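Local coordinates for cryptic loci regulator 2 (Schizosaccharomyces pombe 972h-, PDB 5IKJ), which is required for deacetylation and transcriptional silencing at mating-type and centromeric heterochromatin, acting in the SHREC repressor complex and helping to position nucleosomes, at residues Gly245-Ile250 with Leu325-Ile330; Asp282-Pro287 with Glu497-Lys502; Trp334-Ile339 with Ser415-Asn420; Tyr380-Gly385 with Asp423-Gln428. One frame throughout, in Å; residues are numbered along the deposited sequence.

Interaction 1 (Gly245-Ile250 with Leu325-Ile330); sequences GEVVWI and LVAHSI
A327 and I330, one turn apart on helix 325-330, pack against V247, the first residue of strand 247-252 and the one that carries this side of the contact. That strand belongs to a five-stranded antiparallel sheet whose order, with the last strand back beside the first, is consistent with an SH3-like barrel; the helix lies against its beginning.

Walking down the helix, A327 is the first to take part, and it points toward the strand. Its CA lies 7.0 Å from the CA of V247, the closest pair of CA atoms between the two segments, and its CB meets V247 CG1 at 4.3 Å, so the small methyl side chain goes with a close helix. I330 follows on the next turn, which the helical bond from I330 N to V326 O (3.1 Å) fixes, and presents its branch methyl: with CG1 beside the backbone N (chi1 -60°), CG2 is anti to that N and turned to V247. The valine in turn straddles the helix turn, CG1 going to A327 and CG2 to I330.

All three touching residues are buried. W312 covers both V247 and A327, R518 lies on V247 and I330, and V522 of helix 518-522 also touches I330. The backbone of V247 is tied to A386, while R518 NE binds G245 O just upstream. No hydrogen bond crosses between the two segments; the closest approach is methyl to methyl, V247 CG2 to I330 CG2 at 3.9 Å.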
loop_
_atom_site.group_PDB
_atom_site.type_symbol
_atom_site.label_atom_id
_atom_site.label_comp_id
_atom_site.label_asym_id
_atom_site.label_seq_id
_atom_site.Cartn_x
_atom_site.Cartn_y
_atom_site.Cartn_z
ATOM N N GLY A 245 -4.386 -0.190 12.721
ATOM C CA GLY A 245 -3.484 0.154 13.797
ATOM C C GLY A 245 -3.815 1.433 14.531
ATOM O O GLY A 245 -3.135 1.756 15.513
ATOM N N GLU A 246 -4.832 2.173 14.097
ATOM C CA GLU A 246 -5.183 3.422 14.752
ATOM C C GLU A 246 -5.949 3.164 16.042
ATOM O O GLU A 246 -6.682 2.179 16.171
ATOM C CB GLU A 246 -6.026 4.304 13.833
ATOM C CG GLU A 246 -5.304 4.796 12.595
ATOM C CD GLU A 246 -6.039 5.934 11.912
ATOM O OE1 GLU A 246 -5.401 6.969 11.629
ATOM O OE2 GLU A 246 -7.256 5.796 11.664
ATOM N N VAL A 247 -5.772 4.068 17.000
ATOM C CA VAL A 247 -6.513 4.058 18.255
ATOM C C VAL A 247 -7.700 4.997 18.106
ATOM O O VAL A 247 -7.532 6.171 17.754
ATOM C CB VAL A 247 -5.611 4.476 19.430
ATOM C CG1 VAL A 247 -6.427 4.700 20.696
ATOM C CG2 VAL A 247 -4.539 3.419 19.668
ATOM N N VAL A 248 -8.902 4.484 18.369
ATOM C CA VAL A 248 -10.140 5.193 18.095
ATOM C C VAL A 248 -11.057 5.084 19.309
ATOM O O VAL A 248 -10.751 4.403 20.288
ATOM C CB VAL A 248 -10.848 4.656 16.832
ATOM C CG1 VAL A 248 -9.894 4.654 15.642
ATOM C CG2 VAL A 248 -11.401 3.252 17.075
ATOM N N TRP A 249 -12.192 5.774 19.231
ATOM C CA TRP A 249 -13.274 5.634 20.196
ATOM C C TRP A 249 -14.394 4.819 19.567
ATOM O O TRP A 249 -14.833 5.119 18.452
ATOM C CB TRP A 249 -13.816 6.995 20.635
ATOM C CG TRP A 249 -12.939 7.738 21.591
ATOM C CD1 TRP A 249 -12.274 8.905 21.354
ATOM C CD2 TRP A 249 -12.635 7.371 22.944
ATOM N NE1 TRP A 249 -11.575 9.288 22.473
ATOM C CE2 TRP A 249 -11.779 8.362 23.462
ATOM C CE3 TRP A 249 -13.003 6.301 23.765
ATOM C CZ2 TRP A 249 -11.284 8.315 24.764
ATOM C CZ3 TRP A 249 -12.509 6.255 25.058
ATOM C CH2 TRP A 249 -11.659 7.256 25.543
ATOM N N ILE A 250 -14.847 3.793 20.279
ATOM C CA ILE A 250 -15.986 2.987 19.862
ATOM C C ILE A 250 -17.208 3.425 20.653
ATOM O O ILE A 250 -17.120 3.708 21.853
ATOM C CB ILE A 250 -15.702 1.483 20.057
ATOM C CG1 ILE A 250 -14.682 0.986 19.030
ATOM C CG2 ILE A 250 -16.986 0.670 19.982
ATOM C CD1 ILE A 250 -15.074 1.236 17.590
ATOM N N LEU A 325 -5.425 3.500 30.427
ATOM C CA LEU A 325 -4.001 3.805 30.401
ATOM C C LEU A 325 -3.252 3.061 29.303
ATOM O O LEU A 325 -2.127 3.450 28.972
ATOM C CB LEU A 325 -3.378 3.491 31.763
ATOM C CG LEU A 325 -3.981 4.253 32.947
ATOM C CD1 LEU A 325 -3.323 3.815 34.244
ATOM C CD2 LEU A 325 -3.857 5.760 32.764
ATOM N N VAL A 326 -3.837 2.006 28.736
ATOM C CA VAL A 326 -3.229 1.378 27.568
ATOM C C VAL A 326 -3.375 2.284 26.353
ATOM O O VAL A 326 -2.427 2.467 25.580
ATOM C CB VAL A 326 -3.850 -0.008 27.313
ATOM C CG1 VAL A 326 -3.152 -0.699 26.146
ATOM C CG2 VAL A 326 -3.772 -0.872 28.565
ATOM N N ALA A 327 -4.559 2.873 26.172
ATOM C CA ALA A 327 -4.768 3.792 25.060
ATOM C C ALA A 327 -3.959 5.070 25.243
ATOM O O ALA A 327 -3.463 5.643 24.267
ATOM C CB ALA A 327 -6.256 4.113 24.921
ATOM N N HIS A 328 -3.817 5.533 26.488
ATOM C CA HIS A 328 -2.994 6.709 26.751
ATOM C C HIS A 328 -1.535 6.447 26.405
ATOM O O HIS A 328 -0.847 7.321 25.866
ATOM C CB HIS A 328 -3.129 7.125 28.217
ATOM C CG HIS A 328 -2.215 8.243 28.616
ATOM N ND1 HIS A 328 -2.506 9.567 28.369
ATOM C CD2 HIS A 328 -1.017 8.232 29.246
ATOM C CE1 HIS A 328 -1.527 10.324 28.831
ATOM N NE2 HIS A 328 -0.611 9.539 29.368
ATOM N N SER A 329 -1.044 5.241 26.704
ATOM C CA SER A 329 0.360 4.928 26.460
ATOM C C SER A 329 0.657 4.823 24.969
ATOM O O SER A 329 1.707 5.282 24.506
ATOM C CB SER A 329 0.732 3.628 27.173
ATOM O OG SER A 329 2.123 3.378 27.090
ATOM N N ILE A 330 -0.257 4.227 24.202
ATOM C CA ILE A 330 -0.029 4.050 22.772
ATOM C C ILE A 330 -0.076 5.393 22.054
ATOM O O ILE A 330 0.719 5.653 21.144
ATOM C CB ILE A 330 -1.057 3.064 22.187
ATOM C CG1 ILE A 330 -0.944 1.704 22.881
ATOM C CG2 ILE A 330 -0.849 2.902 20.685
ATOM C CD1 ILE A 330 -2.109 0.776 22.602
#

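Interaction 2 (Asp282-Pro287 with Glu497-Lys502); sequences DTFVEP and EPWFVK
W499 carries its CG between the backbone N and the carbonyl carbon (chi1 63°), and F284 swings its CG anti to the backbone N (chi1 -166°); together these torsions bring the two rings edge to edge. F284 CD2 lies 3.7 Å from W499 CZ2, and its CE2 lies 3.8 Å from W499 CH2, with the side chains crossing at about a right angle. Neither ring offers its face to the other, so the two meet at their edges and do not stack.

The indole is clasped from both sides instead. V285 CG2 reaches in near the rim, 3.5 Å above the ring plane and 3.7 Å from W499 NE1, while E497 CB of the indole's own segment sits on the opposite side over the ring centre. E497 and W499 both belong to the type I turn E497-F500, closed by F500 N to E497 O at 2.8 Å, which is consistent with E497 CB lying against the indole. An alanine in place of W499 is likely to strip V285 and the edge of F284 of their cover from this turn and open a gap over E497 CB.

M465 and L469 of helix 461-469 also pack on F284, and R462 of that helix forms a salt bridge with E497. With no hydrogen bond between the segments, helix end and turn meet through apolar and aromatic surface, so the direct contact probably depends on fit more than on polarity.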
loop_
_atom_site.group_PDB
_atom_site.type_symbol
_atom_site.label_atom_id
_atom_site.label_comp_id
_atom_site.label_asym_id
_atom_site.label_seq_id
_atom_site.Cartn_x
_atom_site.Cartn_y
_atom_site.Cartn_z
ATOM N N ASP A 282 -21.986 6.275 -1.278
ATOM C CA ASP A 282 -22.112 5.555 -0.015
ATOM C C ASP A 282 -20.866 4.727 0.272
ATOM O O ASP A 282 -20.424 4.640 1.424
ATOM C CB ASP A 282 -23.354 4.665 -0.036
ATOM C CG ASP A 282 -24.633 5.445 0.195
ATOM O OD1 ASP A 282 -24.779 6.537 -0.395
ATOM O OD2 ASP A 282 -25.489 4.973 0.972
ATOM N N THR A 283 -20.286 4.110 -0.761
ATOM C CA THR A 283 -19.056 3.350 -0.568
ATOM C C THR A 283 -17.911 4.261 -0.143
ATOM O O THR A 283 -17.072 3.873 0.679
ATOM C CB THR A 283 -18.691 2.600 -1.850
ATOM O OG1 THR A 283 -18.671 3.512 -2.955
ATOM C CG2 THR A 283 -19.691 1.484 -2.125
ATOM N N PHE A 284 -17.862 5.478 -0.687
ATOM C CA PHE A 284 -16.796 6.405 -0.333
ATOM C C PHE A 284 -16.887 6.830 1.128
ATOM O O PHE A 284 -15.861 7.131 1.749
ATOM C CB PHE A 284 -16.847 7.628 -1.250
ATOM C CG PHE A 284 -15.611 8.483 -1.195
ATOM C CD1 PHE A 284 -14.510 8.180 -1.978
ATOM C CD2 PHE A 284 -15.554 9.590 -0.367
ATOM C CE1 PHE A 284 -13.373 8.963 -1.932
ATOM C CE2 PHE A 284 -14.418 10.378 -0.318
ATOM C CZ PHE A 284 -13.327 10.064 -1.101
ATOM N N VAL A 285 -18.092 6.852 1.692
ATOM C CA VAL A 285 -18.281 7.250 3.085
ATOM C C VAL A 285 -18.123 6.065 4.031
ATOM O O VAL A 285 -17.508 6.192 5.091
ATOM C CB VAL A 285 -19.663 7.918 3.245
ATOM C CG1 VAL A 285 -19.984 8.171 4.714
ATOM C CG2 VAL A 285 -19.711 9.225 2.464
ATOM N N GLU A 286 -18.676 4.909 3.670
ATOM C CA GLU A 286 -18.656 3.712 4.512
ATOM C C GLU A 286 -18.162 2.529 3.688
ATOM O O GLU A 286 -18.923 1.602 3.385
ATOM C CB GLU A 286 -20.043 3.432 5.092
ATOM C CG GLU A 286 -20.377 4.227 6.344
ATOM C CD GLU A 286 -19.906 3.545 7.615
ATOM O OE1 GLU A 286 -19.057 2.632 7.525
ATOM O OE2 GLU A 286 -20.389 3.916 8.706
ATOM N N PRO A 287 -16.880 2.527 3.308
ATOM C CA PRO A 287 -16.360 1.412 2.504
ATOM C C PRO A 287 -16.051 0.156 3.298
ATOM O O PRO A 287 -15.970 -0.924 2.699
ATOM C CB PRO A 287 -15.074 1.989 1.898
ATOM C CG PRO A 287 -14.621 2.999 2.896
ATOM C CD PRO A 287 -15.866 3.575 3.523
ATOM N N GLU A 497 -12.277 14.246 6.125
ATOM C CA GLU A 497 -13.283 14.787 5.230
ATOM C C GLU A 497 -14.327 15.547 6.051
ATOM O O GLU A 497 -14.566 15.220 7.218
ATOM C CB GLU A 497 -13.937 13.668 4.415
ATOM C CG GLU A 497 -13.008 12.997 3.399
ATOM C CD GLU A 497 -11.970 12.100 4.047
ATOM O OE1 GLU A 497 -12.071 11.855 5.269
ATOM O OE2 GLU A 497 -11.053 11.640 3.337
ATOM N N PRO A 498 -14.954 16.576 5.473
ATOM C CA PRO A 498 -15.793 17.465 6.297
ATOM C C PRO A 498 -16.968 16.764 6.956
ATOM O O PRO A 498 -17.419 17.206 8.021
ATOM C CB PRO A 498 -16.250 18.538 5.299
ATOM C CG PRO A 498 -16.139 17.896 3.960
ATOM C CD PRO A 498 -14.995 16.934 4.046
ATOM N N TRP A 499 -17.479 15.685 6.364
ATOM C CA TRP A 499 -18.563 14.925 6.976
ATOM C C TRP A 499 -18.069 13.914 8.000
ATOM O O TRP A 499 -18.888 13.337 8.724
ATOM C CB TRP A 499 -19.365 14.188 5.900
ATOM C CG TRP A 499 -18.559 13.158 5.157
ATOM C CD1 TRP A 499 -18.233 11.902 5.586
ATOM C CD2 TRP A 499 -17.976 13.300 3.856
ATOM N NE1 TRP A 499 -17.484 11.255 4.635
ATOM C CE2 TRP A 499 -17.312 12.091 3.562
ATOM C CE3 TRP A 499 -17.952 14.329 2.911
ATOM C CZ2 TRP A 499 -16.633 11.884 2.363
ATOM C CZ3 TRP A 499 -17.277 14.123 1.721
ATOM C CH2 TRP A 499 -16.627 12.911 1.458
ATOM N N PHE A 500 -16.755 13.697 8.082
ATOM C CA PHE A 500 -16.223 12.578 8.852
ATOM C C PHE A 500 -16.479 12.733 10.346
ATOM O O PHE A 500 -16.623 11.727 11.051
ATOM C CB PHE A 500 -14.724 12.442 8.584
ATOM C CG PHE A 500 -14.138 11.139 9.045
ATOM C CD1 PHE A 500 -14.232 10.004 8.256
ATOM C CD2 PHE A 500 -13.485 11.050 10.261
ATOM C CE1 PHE A 500 -13.690 8.805 8.677
ATOM C CE2 PHE A 500 -12.940 9.853 10.685
ATOM C CZ PHE A 500 -13.042 8.731 9.891
ATOM N N VAL A 501 -16.540 13.964 10.851
ATOM C CA VAL A 501 -16.622 14.205 12.288
ATOM C C VAL A 501 -17.579 15.362 12.535
ATOM O O VAL A 501 -17.255 16.516 12.226
ATOM C CB VAL A 501 -15.252 14.513 12.910
ATOM C CG1 VAL A 501 -15.335 14.423 14.427
ATOM C CG2 VAL A 501 -14.186 13.577 12.369
ATOM N N LYS A 502 -18.748 15.063 13.092
ATOM C CA LYS A 502 -19.580 16.093 13.698
ATOM C C LYS A 502 -18.865 16.622 14.937
ATOM O O LYS A 502 -18.501 15.846 15.826
ATOM C CB LYS A 502 -20.951 15.525 14.059
ATOM C CG LYS A 502 -20.891 14.367 15.046
ATOM C CD LYS A 502 -22.260 13.794 15.356
ATOM C CE LYS A 502 -22.141 12.687 16.388
ATOM N NZ LYS A 502 -23.457 12.112 16.768
#

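Interaction 3 (Trp334-Ile339 with Ser415-Asn420); sequences WNLFGI and SDIYVN
OD1 of N420, next along from the V419 that packs on L336, accepts a hydrogen bond from I424 N and a weak one from D422 N, closing the turn between strands 411-419 and 425-436. Across the contact itself everything is apolar. L336 forks toward the other strand: CD1 meets V419 CG2 at 3.7 Å, and CD2 meets I417 CG2 at 4.2 Å. I417 and V419, two apart on one strand, point to the same side, and the leucine bridges them, crossing each obliquely. V419 holds CG1 anti to the backbone N (chi1 -180°), which puts CG2 beside that N and turned to the leucine.

Strand 411-419 also pairs with strand 425-436: Y418 O and C426 N probably hydrogen-bond, and S415 and D416 together face Q428 in a classic beta bulge.

L336 also touches V425, and I417 touches F427. Strand 333-340 pairs antiparallel with 377-384, its N335 and F337 bonding to F383 and G381, and 377-384 in turn pairs with 411-419. The contact thus spans two strands of the curled mixed sheet that share a neighbour, beside another protein chain whose contacts include backbone hydrogen bonds with S415.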
loop_
_atom_site.group_PDB
_atom_site.type_symbol
_atom_site.label_atom_id
_atom_site.label_comp_id
_atom_site.label_asym_id
_atom_site.label_seq_id
_atom_site.Cartn_x
_atom_site.Cartn_y
_atom_site.Cartn_z
ATOM N N TRP A 334 5.192 7.117 18.466
ATOM C CA TRP A 334 5.210 7.278 17.019
ATOM C C TRP A 334 6.290 6.367 16.458
ATOM O O TRP A 334 7.287 6.085 17.127
ATOM C CB TRP A 334 5.463 8.734 16.604
ATOM C CG TRP A 334 6.782 9.289 17.061
ATOM C CD1 TRP A 334 7.044 9.905 18.250
ATOM C CD2 TRP A 334 8.014 9.289 16.329
ATOM N NE1 TRP A 334 8.364 10.285 18.305
ATOM C CE2 TRP A 334 8.981 9.919 17.139
ATOM C CE3 TRP A 334 8.395 8.817 15.070
ATOM C CZ2 TRP A 334 10.303 10.088 16.730
ATOM C CZ3 TRP A 334 9.709 8.985 14.666
ATOM C CH2 TRP A 334 10.646 9.615 15.494
ATOM N N ASN A 335 6.080 5.901 15.228
ATOM C CA ASN A 335 7.052 5.024 14.587
ATOM C C ASN A 335 6.959 5.157 13.076
ATOM O O ASN A 335 5.865 5.095 12.508
ATOM C CB ASN A 335 6.835 3.563 15.008
ATOM C CG ASN A 335 5.439 3.059 14.696
ATOM O OD1 ASN A 335 4.461 3.499 15.300
ATOM N ND2 ASN A 335 5.343 2.115 13.768
ATOM N N LEU A 336 8.112 5.344 12.435
ATOM C CA LEU A 336 8.190 5.305 10.984
ATOM C C LEU A 336 8.068 3.868 10.492
ATOM O O LEU A 336 8.395 2.915 11.206
ATOM C CB LEU A 336 9.514 5.903 10.502
ATOM C CG LEU A 336 9.720 7.415 10.600
ATOM C CD1 LEU A 336 11.205 7.727 10.665
ATOM C CD2 LEU A 336 9.084 8.122 9.414
ATOM N N PHE A 337 7.597 3.714 9.257
ATOM C CA PHE A 337 7.515 2.400 8.639
ATOM C C PHE A 337 7.539 2.552 7.125
ATOM O O PHE A 337 7.217 3.610 6.580
ATOM C CB PHE A 337 6.249 1.646 9.074
ATOM C CG PHE A 337 4.973 2.390 8.803
ATOM C CD1 PHE A 337 4.367 2.325 7.560
ATOM C CD2 PHE A 337 4.375 3.145 9.795
ATOM C CE1 PHE A 337 3.193 3.007 7.309
ATOM C CE2 PHE A 337 3.199 3.829 9.553
ATOM C CZ PHE A 337 2.607 3.760 8.307
ATOM N N GLY A 338 7.930 1.473 6.452
ATOM C CA GLY A 338 7.876 1.419 5.006
ATOM C C GLY A 338 8.977 2.192 4.314
ATOM O O GLY A 338 8.702 3.058 3.475
ATOM N N ILE A 339 10.231 1.887 4.647
ATOM C CA ILE A 339 11.352 2.540 3.987
ATOM C C ILE A 339 11.391 2.120 2.525
ATOM O O ILE A 339 11.090 0.969 2.181
ATOM C CB ILE A 339 12.670 2.201 4.705
ATOM C CG1 ILE A 339 13.796 3.115 4.217
ATOM C CG2 ILE A 339 13.039 0.738 4.493
ATOM C CD1 ILE A 339 15.035 3.077 5.090
ATOM N N SER A 415 3.735 15.018 -0.048
ATOM C CA SER A 415 4.450 14.461 -1.188
ATOM C C SER A 415 5.521 13.462 -0.789
ATOM O O SER A 415 5.769 12.506 -1.531
ATOM C CB SER A 415 5.108 15.585 -1.998
ATOM O OG SER A 415 4.139 16.396 -2.634
ATOM N N ASP A 416 6.156 13.659 0.362
ATOM C CA ASP A 416 7.333 12.887 0.726
ATOM C C ASP A 416 7.506 12.948 2.236
ATOM O O ASP A 416 7.262 13.989 2.852
ATOM C CB ASP A 416 8.581 13.436 0.020
ATOM C CG ASP A 416 9.665 12.391 -0.151
ATOM O OD1 ASP A 416 9.701 11.428 0.642
ATOM O OD2 ASP A 416 10.486 12.534 -1.083
ATOM N N ILE A 417 7.919 11.827 2.820
ATOM C CA ILE A 417 8.239 11.735 4.240
ATOM C C ILE A 417 9.622 11.114 4.345
ATOM O O ILE A 417 9.847 10.008 3.839
ATOM C CB ILE A 417 7.203 10.902 5.017
ATOM C CG1 ILE A 417 5.842 11.605 5.000
ATOM C CG2 ILE A 417 7.667 10.663 6.454
ATOM C CD1 ILE A 417 4.708 10.768 5.555
ATOM N N TYR A 418 10.547 11.818 4.993
ATOM C CA TYR A 418 11.931 11.376 5.015
ATOM C C TYR A 418 12.629 11.904 6.256
ATOM O O TYR A 418 12.199 12.884 6.873
ATOM C CB TYR A 418 12.681 11.834 3.758
ATOM C CG TYR A 418 12.752 13.338 3.591
ATOM C CD1 TYR A 418 11.746 14.031 2.933
ATOM C CD2 TYR A 418 13.830 14.064 4.083
ATOM C CE1 TYR A 418 11.808 15.404 2.775
ATOM C CE2 TYR A 418 13.899 15.437 3.930
ATOM C CZ TYR A 418 12.886 16.100 3.274
ATOM O OH TYR A 418 12.949 17.465 3.120
ATOM N N VAL A 419 13.719 11.233 6.610
ATOM C CA VAL A 419 14.614 11.664 7.674
ATOM C C VAL A 419 15.800 12.358 7.019
ATOM O O VAL A 419 16.565 11.726 6.280
ATOM C CB VAL A 419 15.072 10.475 8.533
ATOM C CG1 VAL A 419 16.003 10.937 9.640
ATOM C CG2 VAL A 419 13.867 9.747 9.114
ATOM N N ASN A 420 15.956 13.650 7.281
ATOM C CA ASN A 420 17.033 14.413 6.667
ATOM C C ASN A 420 18.358 14.002 7.311
ATOM O O ASN A 420 18.431 13.071 8.117
ATOM C CB ASN A 420 16.761 15.911 6.781
ATOM C CG ASN A 420 16.791 16.414 8.215
ATOM O OD1 ASN A 420 17.253 15.724 9.124
ATOM N ND2 ASN A 420 16.300 17.628 8.421
#

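Interaction 4 (Tyr380-Gly385 with Asp423-Gln428); sequences YGIFRG and DIVCFQ
I382 lays its branch methyl against the rim of F427: CG2 is 3.6 Å from CZ and 4.2 Å from CE1, near the plane of the phenyl ring and so at its edge, not over a face. The isoleucine's other arm goes elsewhere. With CG1 anti to the backbone N (chi1 -173°) and the chain kept extended by a chi2 of 168°, CD1 reaches out to meet CG1 of V425 tip to tip at 4.1 Å. One residue thus addresses two partners that stand two apart on strand 425-436, where V425 points toward the contact and F427 reaches the isoleucine with the CZ end of its ring.

The backbones stay well apart, 9.7 Å between the CA atoms of I382 and V425. Strands 377-384 and 425-436 do not pair with each other but both pair with 411-419, in a curled mixed sheet; both segments belong to the Clr2 family region, which is related to SH3 domains, and the buried I382, V425 and F427 are consistent with the core of such a barrel. Near the start of the first segment the chain turns a corner: Y380 and G381 both face F337 in a classic beta bulge.

F488 covers both I382 and V425, L336 and W334 add to I382, and F427 is packed by M412 and I414. The chain of another protein forms backbone hydrogen bonds with D423 and V425 and packs on F383. At the far end of the strand segment, Q428 NE2 hydrogen-bonds E483 OE1.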
loop_
_atom_site.group_PDB
_atom_site.type_symbol
_atom_site.label_atom_id
_atom_site.label_comp_id
_atom_site.label_asym_id
_atom_site.label_seq_id
_atom_site.Cartn_x
_atom_site.Cartn_y
_atom_site.Cartn_z
ATOM N N TYR A 380 7.188 5.324 3.696
ATOM C CA TYR A 380 5.803 5.341 3.235
ATOM C C TYR A 380 4.903 6.110 4.192
ATOM O O TYR A 380 3.984 6.817 3.759
ATOM C CB TYR A 380 5.290 3.911 3.086
ATOM C CG TYR A 380 5.189 3.417 1.670
ATOM C CD1 TYR A 380 6.287 2.877 1.020
ATOM C CD2 TYR A 380 3.984 3.467 0.991
ATOM C CE1 TYR A 380 6.187 2.410 -0.276
ATOM C CE2 TYR A 380 3.875 3.009 -0.297
ATOM C CZ TYR A 380 4.975 2.481 -0.931
ATOM O OH TYR A 380 4.845 2.022 -2.221
ATOM N N GLY A 381 5.132 5.972 5.492
ATOM C CA GLY A 381 4.196 6.534 6.447
ATOM C C GLY A 381 4.765 6.548 7.847
ATOM O O GLY A 381 5.911 6.162 8.088
ATOM N N ILE A 382 3.926 6.997 8.778
ATOM C CA ILE A 382 4.326 7.187 10.166
ATOM C C ILE A 382 3.080 7.170 11.038
ATOM O O ILE A 382 2.073 7.808 10.712
ATOM C CB ILE A 382 5.103 8.505 10.334
ATOM C CG1 ILE A 382 5.682 8.619 11.746
ATOM C CG2 ILE A 382 4.203 9.699 10.032
ATOM C CD1 ILE A 382 6.694 9.741 11.897
ATOM N N PHE A 383 3.129 6.428 12.140
ATOM C CA PHE A 383 2.097 6.529 13.164
ATOM C C PHE A 383 2.381 7.756 14.018
ATOM O O PHE A 383 3.468 7.878 14.593
ATOM C CB PHE A 383 2.069 5.279 14.040
ATOM C CG PHE A 383 1.285 4.140 13.460
ATOM C CD1 PHE A 383 -0.093 4.093 13.594
ATOM C CD2 PHE A 383 1.925 3.105 12.802
ATOM C CE1 PHE A 383 -0.821 3.041 13.067
ATOM C CE2 PHE A 383 1.203 2.049 12.274
ATOM C CZ PHE A 383 -0.172 2.017 12.407
ATOM N N ARG A 384 1.418 8.667 14.098
ATOM C CA ARG A 384 1.502 9.812 14.999
ATOM C C ARG A 384 0.475 9.584 16.099
ATOM O O ARG A 384 -0.712 9.875 15.923
ATOM C CB ARG A 384 1.253 11.130 14.273
ATOM C CG ARG A 384 1.419 12.335 15.187
ATOM C CD ARG A 384 0.918 13.624 14.576
ATOM N NE ARG A 384 1.144 14.741 15.488
ATOM C CZ ARG A 384 0.398 14.999 16.559
ATOM N NH1 ARG A 384 -0.634 14.222 16.863
ATOM N NH2 ARG A 384 0.687 16.036 17.332
ATOM N N GLY A 385 0.936 9.069 17.236
ATOM C CA GLY A 385 0.044 8.769 18.335
ATOM C C GLY A 385 -1.083 7.843 17.926
ATOM O O GLY A 385 -0.853 6.669 17.619
ATOM N N ASP A 423 18.829 13.903 11.053
ATOM C CA ASP A 423 18.024 12.872 11.702
ATOM C C ASP A 423 16.613 13.342 12.037
ATOM O O ASP A 423 15.945 12.736 12.880
ATOM C CB ASP A 423 18.705 12.348 12.973
ATOM C CG ASP A 423 20.017 11.649 12.687
ATOM O OD1 ASP A 423 20.185 11.142 11.559
ATOM O OD2 ASP A 423 20.877 11.601 13.592
ATOM N N ILE A 424 16.132 14.399 11.388
ATOM C CA ILE A 424 14.820 14.970 11.676
ATOM C C ILE A 424 13.822 14.443 10.656
ATOM O O ILE A 424 14.103 14.422 9.451
ATOM C CB ILE A 424 14.872 16.509 11.662
ATOM C CG1 ILE A 424 15.784 17.005 12.789
ATOM C CG2 ILE A 424 13.468 17.101 11.798
ATOM C CD1 ILE A 424 15.993 18.507 12.818
ATOM N N VAL A 425 12.660 14.006 11.139
ATOM C CA VAL A 425 11.581 13.569 10.260
ATOM C C VAL A 425 10.946 14.800 9.624
ATOM O O VAL A 425 10.481 15.707 10.325
ATOM C CB VAL A 425 10.544 12.746 11.035
ATOM C CG1 VAL A 425 9.392 12.321 10.130
ATOM C CG2 VAL A 425 11.197 11.523 11.673
ATOM N N CYS A 426 10.922 14.837 8.294
ATOM C CA CYS A 426 10.394 15.973 7.550
ATOM C C CYS A 426 9.204 15.549 6.703
ATOM O O CYS A 426 9.218 14.483 6.079
ATOM C CB CYS A 426 11.464 16.591 6.644
ATOM S SG CYS A 426 12.965 17.091 7.494
ATOM N N PHE A 427 8.178 16.396 6.688
ATOM C CA PHE A 427 7.040 16.259 5.787
ATOM C C PHE A 427 7.159 17.299 4.681
ATOM O O PHE A 427 7.276 18.496 4.963
ATOM C CB PHE A 427 5.720 16.455 6.536
ATOM C CG PHE A 427 5.244 15.237 7.274
ATOM C CD1 PHE A 427 6.060 14.594 8.190
ATOM C CD2 PHE A 427 3.962 14.754 7.071
ATOM C CE1 PHE A 427 5.609 13.479 8.874
ATOM C CE2 PHE A 427 3.507 13.642 7.751
ATOM C CZ PHE A 427 4.330 13.004 8.654
ATOM N N GLN A 428 7.124 16.845 3.432
ATOM C CA GLN A 428 7.146 17.731 2.274
ATOM C C GLN A 428 5.833 17.590 1.521
ATOM O O GLN A 428 5.394 16.469 1.239
ATOM C CB GLN A 428 8.325 17.413 1.347
ATOM C CG GLN A 428 8.419 18.337 0.136
ATOM C CD GLN A 428 9.357 17.813 -0.931
ATOM O OE1 GLN A 428 10.540 17.583 -0.676
ATOM N NE2 GLN A 428 8.830 17.616 -2.134
#

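How the interactions relate
From the N terminus, strand 247-252 opens interaction 1, and the end of helix 278-285 opens interaction 2 before helix 325-330 closes the first, so the two cross. The chain then runs straight into strand 333-340, which opens interaction 3; 380-385 follows with interaction 4, and 415-420 and 423-428 close them in turn, so these cross as well. Both lie within the span that 497-502 finally closes. Interactions 3 and 4 have centres about 4 Å apart and share the curled mixed sheet. F383 CE1 touches G245 O at 3.6 Å, packing that sheet against the loop leading into strand 247-252, while interaction 2 ties helix 278-285 to the loop between strands 491-494 and 513-514.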